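Local structure of devB protein (Vibrio cholerae O1 biovar eltor str. N16961, 1Y89) at residues 127-132 / 158-163; 176-181 / 216-221. The protein probably acts as a 6-phosphogluconolactonase, hydrolysing 6-phosphogluconolactone to 6-phosphogluconate in the oxidative pentose phosphate pathway. One frame throughout, in Å; residues are numbered along the deposited sequence.

Interaction 1. Residues 127-132 / 158-163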
ATOM      1  N   ASN A 127      -2.974 -26.428   4.533  1.00 29.78           N
ATOM      2  CA  ASN A 127      -3.412 -27.475   3.591  1.00 29.96           C
ATOM      3  C   ASN A 127      -2.225 -28.132   2.921  1.00 29.20           C
ATOM      4  O   ASN A 127      -2.288 -28.458   1.739  1.00 29.40           O
ATOM      5  CB  ASN A 127      -4.358 -26.905   2.523  1.00 31.26           C
ATOM      6  CG  ASN A 127      -5.708 -26.496   3.091  1.00 34.59           C
ATOM      7  OD1 ASN A 127      -6.418 -27.311   3.657  1.00 40.39           O
ATOM      8  ND2 ASN A 127      -6.064 -25.223   2.943  1.00 37.90           N
ATOM      9  N   GLY A 128      -1.139 -28.321   3.676  1.00 28.24           N
ATOM     10  CA  GLY A 128       0.076 -28.962   3.155  1.00 26.71           C
ATOM     11  C   GLY A 128       1.091 -28.056   2.468  1.00 26.40           C
ATOM     12  O   GLY A 128       2.232 -28.462   2.208  1.00 26.46           O
ATOM     13  N   THR A 129       0.690 -26.826   2.139  1.00 24.95           N
ATOM     14  CA  THR A 129       1.544 -25.950   1.358  1.00 23.79           C
ATOM     15  C   THR A 129       2.257 -24.988   2.309  1.00 23.24           C
ATOM     16  O   THR A 129       1.601 -24.360   3.158  1.00 22.64           O
ATOM     17  CB  THR A 129       0.718 -25.168   0.318  1.00 24.50           C
ATOM     18  OG1 THR A 129      -0.096 -26.094  -0.438  1.00 23.60           O
ATOM     19  CG2 THR A 129       1.612 -24.331  -0.627  1.00 22.48           C
ATOM     20  N   PRO A 130       3.601 -24.876   2.183  1.00 22.95           N
ATOM     21  CA  PRO A 130       4.328 -23.870   2.979  1.00 21.95           C
ATOM     22  C   PRO A 130       3.792 -22.480   2.679  1.00 21.98           C
ATOM     23  O   PRO A 130       3.600 -22.109   1.491  1.00 20.82           O
ATOM     24  CB  PRO A 130       5.771 -23.986   2.466  1.00 21.87           C
ATOM     25  CG  PRO A 130       5.695 -24.771   1.200  1.00 23.82           C
ATOM     26  CD  PRO A 130       4.515 -25.666   1.337  1.00 22.07           C
ATOM     27  N   VAL A 131       3.576 -21.717   3.745  1.00 21.16           N
ATOM     28  CA  VAL A 131       3.028 -20.375   3.620  1.00 20.74           C
ATOM     29  C   VAL A 131       4.178 -19.347   3.802  1.00 20.72           C
ATOM     30  O   VAL A 131       4.664 -19.112   4.903  1.00 20.14           O
ATOM     31  CB  VAL A 131       1.885 -20.162   4.623  1.00 21.80           C
ATOM     32  CG1 VAL A 131       1.403 -18.663   4.609  1.00 22.39           C
ATOM     33  CG2 VAL A 131       0.719 -21.163   4.331  1.00 20.71           C
ATOM     34  N   PHE A 132       4.648 -18.778   2.696  1.00 19.98           N
ATOM     35  CA  PHE A 132       5.672 -17.749   2.787  1.00 20.54           C
ATOM     36  C   PHE A 132       5.096 -16.486   3.386  1.00 20.45           C
ATOM     37  O   PHE A 132       3.934 -16.117   3.125  1.00 19.87           O
ATOM     38  CB  PHE A 132       6.313 -17.473   1.414  1.00 19.65           C
ATOM     39  CG  PHE A 132       7.432 -18.446   1.094  1.00 19.37           C
ATOM     40  CD1 PHE A 132       7.145 -19.739   0.649  1.00 21.45           C
ATOM     41  CD2 PHE A 132       8.758 -18.083   1.322  1.00 21.40           C
ATOM     42  CE1 PHE A 132       8.163 -20.666   0.413  1.00 22.00           C
ATOM     43  CE2 PHE A 132       9.813 -18.985   1.092  1.00 21.21           C
ATOM     44  CZ  PHE A 132       9.536 -20.258   0.631  1.00 20.68           C
ATOM     45  N   ALA A 158       0.203 -29.742  -8.439  1.00 23.02           N
ATOM     46  CA  ALA A 158       0.053 -29.949  -6.992  1.00 23.76           C
ATOM     47  C   ALA A 158       1.408 -29.999  -6.243  1.00 24.03           C
ATOM     48  O   ALA A 158       1.453 -29.931  -4.992  1.00 24.45           O
ATOM     49  CB  ALA A 158      -0.781 -31.206  -6.707  1.00 23.52           C
ATOM     50  N   ASN A 159       2.497 -30.127  -7.000  1.00 23.37           N
ATOM     51  CA  ASN A 159       3.842 -30.085  -6.420  1.00 23.11           C
ATOM     52  C   ASN A 159       4.222 -28.663  -5.974  1.00 21.97           C
ATOM     53  O   ASN A 159       3.600 -27.670  -6.397  1.00 20.75           O
ATOM     54  CB  ASN A 159       4.894 -30.607  -7.403  1.00 22.54           C
ATOM     55  CG  ASN A 159       4.706 -32.059  -7.784  1.00 25.26           C
ATOM     56  OD1 ASN A 159       5.024 -32.453  -8.912  1.00 28.28           O
ATOM     57  ND2 ASN A 159       4.260 -32.870  -6.854  1.00 21.83           N
ATOM     58  N   LEU A 160       5.261 -28.567  -5.135  1.00 21.05           N
ATOM     59  CA  LEU A 160       5.723 -27.275  -4.635  1.00 21.10           C
ATOM     60  C   LEU A 160       6.814 -26.656  -5.495  1.00 20.52           C
ATOM     61  O   LEU A 160       7.099 -25.450  -5.389  1.00 19.63           O
ATOM     62  CB  LEU A 160       6.180 -27.376  -3.167  1.00 21.48           C
ATOM     63  CG  LEU A 160       5.203 -28.050  -2.199  1.00 24.07           C
ATOM     64  CD1 LEU A 160       5.825 -28.152  -0.811  1.00 24.16           C
ATOM     65  CD2 LEU A 160       3.867 -27.286  -2.159  1.00 23.75           C
ATOM     66  N   SER A 161       7.442 -27.464  -6.349  1.00 20.06           N
ATOM     67  CA  SER A 161       8.524 -26.936  -7.200  1.00 19.97           C
ATOM     68  C   SER A 161       8.456 -27.691  -8.502  1.00 20.77           C
ATOM     69  O   SER A 161       7.768 -28.719  -8.600  1.00 19.85           O
ATOM     70  CB  SER A 161       9.876 -27.193  -6.557  1.00 20.12           C
ATOM     71  OG  SER A 161      10.026 -28.611  -6.396  1.00 20.20           O
ATOM     72  N   VAL A 162       9.191 -27.196  -9.491  1.00 20.39           N
ATOM     73  CA  VAL A 162       9.149 -27.779 -10.814  1.00 21.46           C
ATOM     74  C   VAL A 162      10.472 -27.486 -11.500  1.00 20.99           C
ATOM     75  O   VAL A 162      11.081 -26.434 -11.239  1.00 21.18           O
ATOM     76  CB  VAL A 162       7.909 -27.222 -11.635  1.00 21.17           C
ATOM     77  CG1 VAL A 162       7.999 -25.684 -11.871  1.00 21.27           C
ATOM     78  CG2 VAL A 162       7.691 -28.014 -12.957  1.00 21.24           C
ATOM     79  N   VAL A 163      10.911 -28.390 -12.385  1.00 20.60           N
ATOM     80  CA  VAL A 163      12.026 -28.071 -13.276  1.00 20.93           C
ATOM     81  C   VAL A 163      11.468 -27.403 -14.526  1.00 21.50           C
ATOM     82  O   VAL A 163      10.530 -27.919 -15.125  1.00 21.87           O
ATOM     83  CB  VAL A 163      12.889 -29.319 -13.642  1.00 21.35           C
ATOM     84  CG1 VAL A 163      14.027 -28.953 -14.672  1.00 19.78           C
ATOM     85  CG2 VAL A 163      13.473 -29.939 -12.370  1.00 20.13           C
TER

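Interaction 2. Residues 176-181 / 216-221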
ATOM      1  N   LYS A 176       9.734 -22.456  -7.809  1.00 20.01           N
ATOM      2  CA  LYS A 176       8.462 -22.630  -7.102  1.00 20.90           C
ATOM      3  C   LYS A 176       7.360 -22.833  -8.131  1.00 21.07           C
ATOM      4  O   LYS A 176       7.456 -22.292  -9.248  1.00 21.27           O
ATOM      5  CB  LYS A 176       8.112 -21.370  -6.304  1.00 20.50           C
ATOM      6  CG  LYS A 176       8.922 -21.217  -5.015  1.00 20.14           C
ATOM      7  CD  LYS A 176       8.330 -20.039  -4.171  1.00 21.03           C
ATOM      8  CE  LYS A 176       8.988 -19.878  -2.780  1.00 22.78           C
ATOM      9  NZ  LYS A 176      10.473 -19.700  -2.751  1.00 20.71           N
ATOM     10  N   THR A 177       6.319 -23.599  -7.775  1.00 20.66           N
ATOM     11  CA  THR A 177       5.140 -23.682  -8.626  1.00 20.70           C
ATOM     12  C   THR A 177       4.174 -22.541  -8.300  1.00 20.86           C
ATOM     13  O   THR A 177       4.319 -21.874  -7.255  1.00 20.28           O
ATOM     14  CB  THR A 177       4.387 -24.997  -8.409  1.00 21.07           C
ATOM     15  OG1 THR A 177       4.062 -25.118  -7.013  1.00 20.38           O
ATOM     16  CG2 THR A 177       5.247 -26.172  -8.882  1.00 18.75           C
ATOM     17  N   ALA A 178       3.176 -22.336  -9.165  1.00 20.69           N
ATOM     18  CA  ALA A 178       2.154 -21.286  -8.924  1.00 21.67           C
ATOM     19  C   ALA A 178       1.476 -21.461  -7.547  1.00 22.13           C
ATOM     20  O   ALA A 178       1.174 -20.489  -6.843  1.00 21.95           O
ATOM     21  CB  ALA A 178       1.106 -21.300 -10.032  1.00 20.47           C
ATOM     22  N   LYS A 179       1.249 -22.719  -7.178  1.00 21.35           N
ATOM     23  CA  LYS A 179       0.599 -23.060  -5.922  1.00 21.55           C
ATOM     24  C   LYS A 179       1.287 -22.446  -4.709  1.00 21.31           C
ATOM     25  O   LYS A 179       0.615 -21.960  -3.777  1.00 21.72           O
ATOM     26  CB  LYS A 179       0.602 -24.587  -5.793  1.00 21.97           C
ATOM     27  CG  LYS A 179       0.135 -25.112  -4.490  1.00 23.35           C
ATOM     28  CD  LYS A 179       0.164 -26.666  -4.611  1.00 22.86           C
ATOM     29  CE  LYS A 179      -0.383 -27.299  -3.394  1.00 22.03           C
ATOM     30  NZ  LYS A 179      -0.553 -28.809  -3.544  1.00 20.60           N
ATOM     31  N   VAL A 180       2.619 -22.486  -4.691  1.00 19.84           N
ATOM     32  CA  VAL A 180       3.330 -21.879  -3.555  1.00 20.50           C
ATOM     33  C   VAL A 180       3.155 -20.342  -3.549  1.00 20.70           C
ATOM     34  O   VAL A 180       2.935 -19.709  -2.492  1.00 20.56           O
ATOM     35  CB  VAL A 180       4.829 -22.265  -3.580  1.00 20.92           C
ATOM     36  CG1 VAL A 180       5.593 -21.570  -2.450  1.00 20.24           C
ATOM     37  CG2 VAL A 180       4.959 -23.838  -3.499  1.00 19.67           C
ATOM     38  N   LEU A 181       3.276 -19.714  -4.719  1.00 20.68           N
ATOM     39  CA  LEU A 181       3.002 -18.264  -4.776  1.00 21.36           C
ATOM     40  C   LEU A 181       1.605 -17.877  -4.308  1.00 20.78           C
ATOM     41  O   LEU A 181       1.431 -16.910  -3.559  1.00 20.46           O
ATOM     42  CB  LEU A 181       3.240 -17.706  -6.190  1.00 22.38           C
ATOM     43  CG  LEU A 181       4.655 -17.387  -6.633  1.00 24.65           C
ATOM     44  CD1 LEU A 181       5.681 -18.488  -6.294  1.00 23.40           C
ATOM     45  CD2 LEU A 181       4.667 -17.072  -8.200  1.00 23.86           C
ATOM     46  N   ALA A 216       0.233 -11.946 -14.673  1.00 21.21           N
ATOM     47  CA  ALA A 216      -1.183 -11.493 -14.662  1.00 21.68           C
ATOM     48  C   ALA A 216      -2.142 -12.471 -13.948  1.00 22.26           C
ATOM     49  O   ALA A 216      -3.177 -12.054 -13.400  1.00 23.69           O
ATOM     50  CB  ALA A 216      -1.684 -11.247 -16.080  1.00 21.02           C
ATOM     51  N   LYS A 217      -1.810 -13.756 -13.973  1.00 22.11           N
ATOM     52  CA  LYS A 217      -2.683 -14.832 -13.476  1.00 21.68           C
ATOM     53  C   LYS A 217      -2.462 -15.258 -12.029  1.00 21.83           C
ATOM     54  O   LYS A 217      -3.339 -15.872 -11.407  1.00 21.23           O
ATOM     55  CB  LYS A 217      -2.515 -16.082 -14.360  1.00 22.52           C
ATOM     56  CG  LYS A 217      -2.979 -15.891 -15.784  1.00 23.61           C
ATOM     57  CD  LYS A 217      -2.867 -17.208 -16.543  1.00 25.86           C
ATOM     58  CE  LYS A 217      -2.925 -16.986 -18.048  1.00 29.27           C
ATOM     59  NZ  LYS A 217      -4.300 -16.571 -18.460  1.00 27.43           N
ATOM     60  N   ILE A 218      -1.280 -14.980 -11.495  1.00 21.28           N
ATOM     61  CA  ILE A 218      -0.905 -15.532 -10.197  1.00 21.16           C
ATOM     62  C   ILE A 218      -1.088 -14.474  -9.127  1.00 21.44           C
ATOM     63  O   ILE A 218      -0.471 -13.401  -9.190  1.00 22.23           O
ATOM     64  CB  ILE A 218       0.559 -16.108 -10.238  1.00 20.81           C
ATOM     65  CG1 ILE A 218       0.577 -17.395 -11.092  1.00 20.04           C
ATOM     66  CG2 ILE A 218       1.050 -16.434  -8.817  1.00 22.57           C
ATOM     67  CD1 ILE A 218       2.004 -17.861 -11.484  1.00 20.72           C
ATOM     68  N   HIS A 219      -1.955 -14.738  -8.159  1.00 21.67           N
ATOM     69  CA  HIS A 219      -2.085 -13.807  -7.022  1.00 23.24           C
ATOM     70  C   HIS A 219      -2.197 -14.605  -5.729  1.00 22.73           C
ATOM     71  O   HIS A 219      -2.602 -15.792  -5.731  1.00 22.11           O
ATOM     72  CB  HIS A 219      -3.312 -12.870  -7.191  1.00 23.66           C
ATOM     73  CG  HIS A 219      -4.580 -13.597  -7.490  1.00 27.55           C
ATOM     74  ND1 HIS A 219      -5.015 -13.838  -8.779  1.00 29.47           N
ATOM     75  CD2 HIS A 219      -5.509 -14.149  -6.666  1.00 30.64           C
ATOM     76  CE1 HIS A 219      -6.150 -14.522  -8.732  1.00 32.25           C
ATOM     77  NE2 HIS A 219      -6.469 -14.728  -7.463  1.00 31.69           N
ATOM     78  N   SER A 220      -1.860 -13.969  -4.618  1.00 21.40           N
ATOM     79  CA  SER A 220      -2.131 -14.593  -3.330  1.00 22.13           C
ATOM     80  C   SER A 220      -3.634 -14.843  -3.201  1.00 22.07           C
ATOM     81  O   SER A 220      -4.458 -13.897  -3.338  1.00 20.71           O
ATOM     82  CB  SER A 220      -1.678 -13.684  -2.201  1.00 21.82           C
ATOM     83  OG  SER A 220      -2.027 -14.258  -0.960  1.00 22.56           O
ATOM     84  N   THR A 221      -4.004 -16.093  -2.924  1.00 22.18           N
ATOM     85  CA  THR A 221      -5.419 -16.457  -2.768  1.00 23.75           C
ATOM     86  C   THR A 221      -6.107 -15.716  -1.620  1.00 23.90           C
ATOM     87  O   THR A 221      -7.184 -15.162  -1.817  1.00 24.45           O
ATOM     88  CB  THR A 221      -5.594 -17.986  -2.517  1.00 23.67           C
ATOM     89  OG1 THR A 221      -4.807 -18.699  -3.484  1.00 25.51           O
ATOM     90  CG2 THR A 221      -7.099 -18.426  -2.616  1.00 25.92           C
TER

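Interaction 1. Residues 127-132 / 158-163
Leu160 lays its forked end against Thr129 and Pro130, joining a small β-hairpin to the start of strand 161-165, an outermost strand of the main mixed sheet in this Rossmann-like α/β fold. The hairpin pairs strands 125-126 and 129-130; at its bend Asn127 and Gly128 adopt the backbone angles of a type I' turn. Leu160, which has the most surface buried here, sits just before the edge strand and directs both methyls at the hairpin. CD1 meets the CG-CD side of the proline ring, 3.5 Å from Pro130 CD and 3.9 Å from Pro130 CG. With CG placed anti to its own carbonyl carbon (chi1 -50°), a chi2 of 177° carries CD1 on in the extended direction to Pro130, while CD2 branches off to lie near both Pro130 CD and Thr129 CG2. The contact is small and entirely apolar, a matter of van der Waals fit. Helix 178-183 also touches both sides: Leu160 packs on Val180, Thr129 touches Lys179 and Ala183, and the backbone of Leu160 is hydrogen-bonded to that of Thr177, just ahead of this helix. Pro130 also leans on Ile123, in the loop just after helix 108-122. Thr129 contributes its methyl alone, crossing Leu160 at a slant. Because CG2 lies anti to the backbone N, it is the methyl and not the hydroxyl that faces the leucine, with Thr129 CG2 4.0 Å from Leu160 CD2.

Interaction 2. Residues 176-181 / 216-221
Ser220 OG is gripped twice: it donates to the carbonyl O of Ala184, just past helix 178-183, and accepts from the N of Gly223. The Ser220 backbone passes alongside Leu181, with Ser220 CA 4.3 Å from Leu181 O. Next to this polar anchor, Ile218, the first residue to leave helix 214-217, carries the apolar part of the contact. Its two branches divide the work. CG2, anti to the backbone N, rests against the base of Leu181, 3.6 Å from Leu181 CB, while Leu181 CD2 closes on the same methyl at 3.7 Å. The other branch, extended (chi2 166°), brings Ile218 CD1 to within 3.8 Å of Ala178 CB, one helical turn earlier. Leu181 also packs on Ile135 and Leu137 of strand 134-137, so this one side chain touches both the sheet and the loop. The loop's polar backbone is held as well: Ile218 O is hydrogen-bonded to Tyr189 OH, and Ser220 N to Thr225 OG1. The chemistry implies a division of labour: hydrogen bonds to Ala184, Gly223, Tyr189 and Thr225 hold the loop's polar groups, while Ile218 meets Ala178 and Leu181 through van der Waals contact, without polar pairing across the two segments.

Helix 178-183 is common ground. Segment 176-181 opens it in interaction 2, and interaction 1 borders the same helix. Both contacts are buried, but interaction 1 lies farther out, its centre about 15 Å from the centre of the chain against about 11 Å for that of interaction 2, and joins a hairpin to an edge strand, whereas interaction 2 fits the helix to a loop leading into strand 224-230. Apolar contact carries each, and interaction 2 has beside it a serine hydroxyl with two hydrogen-bond partners. Polar bonds run between them: Asn159 O lies 2.7 Å from Thr177 OG1, and Ala158 O lies 2.7 Å from Lys179 NZ, probable hydrogen bonds tying segment 158-163 to the helix start.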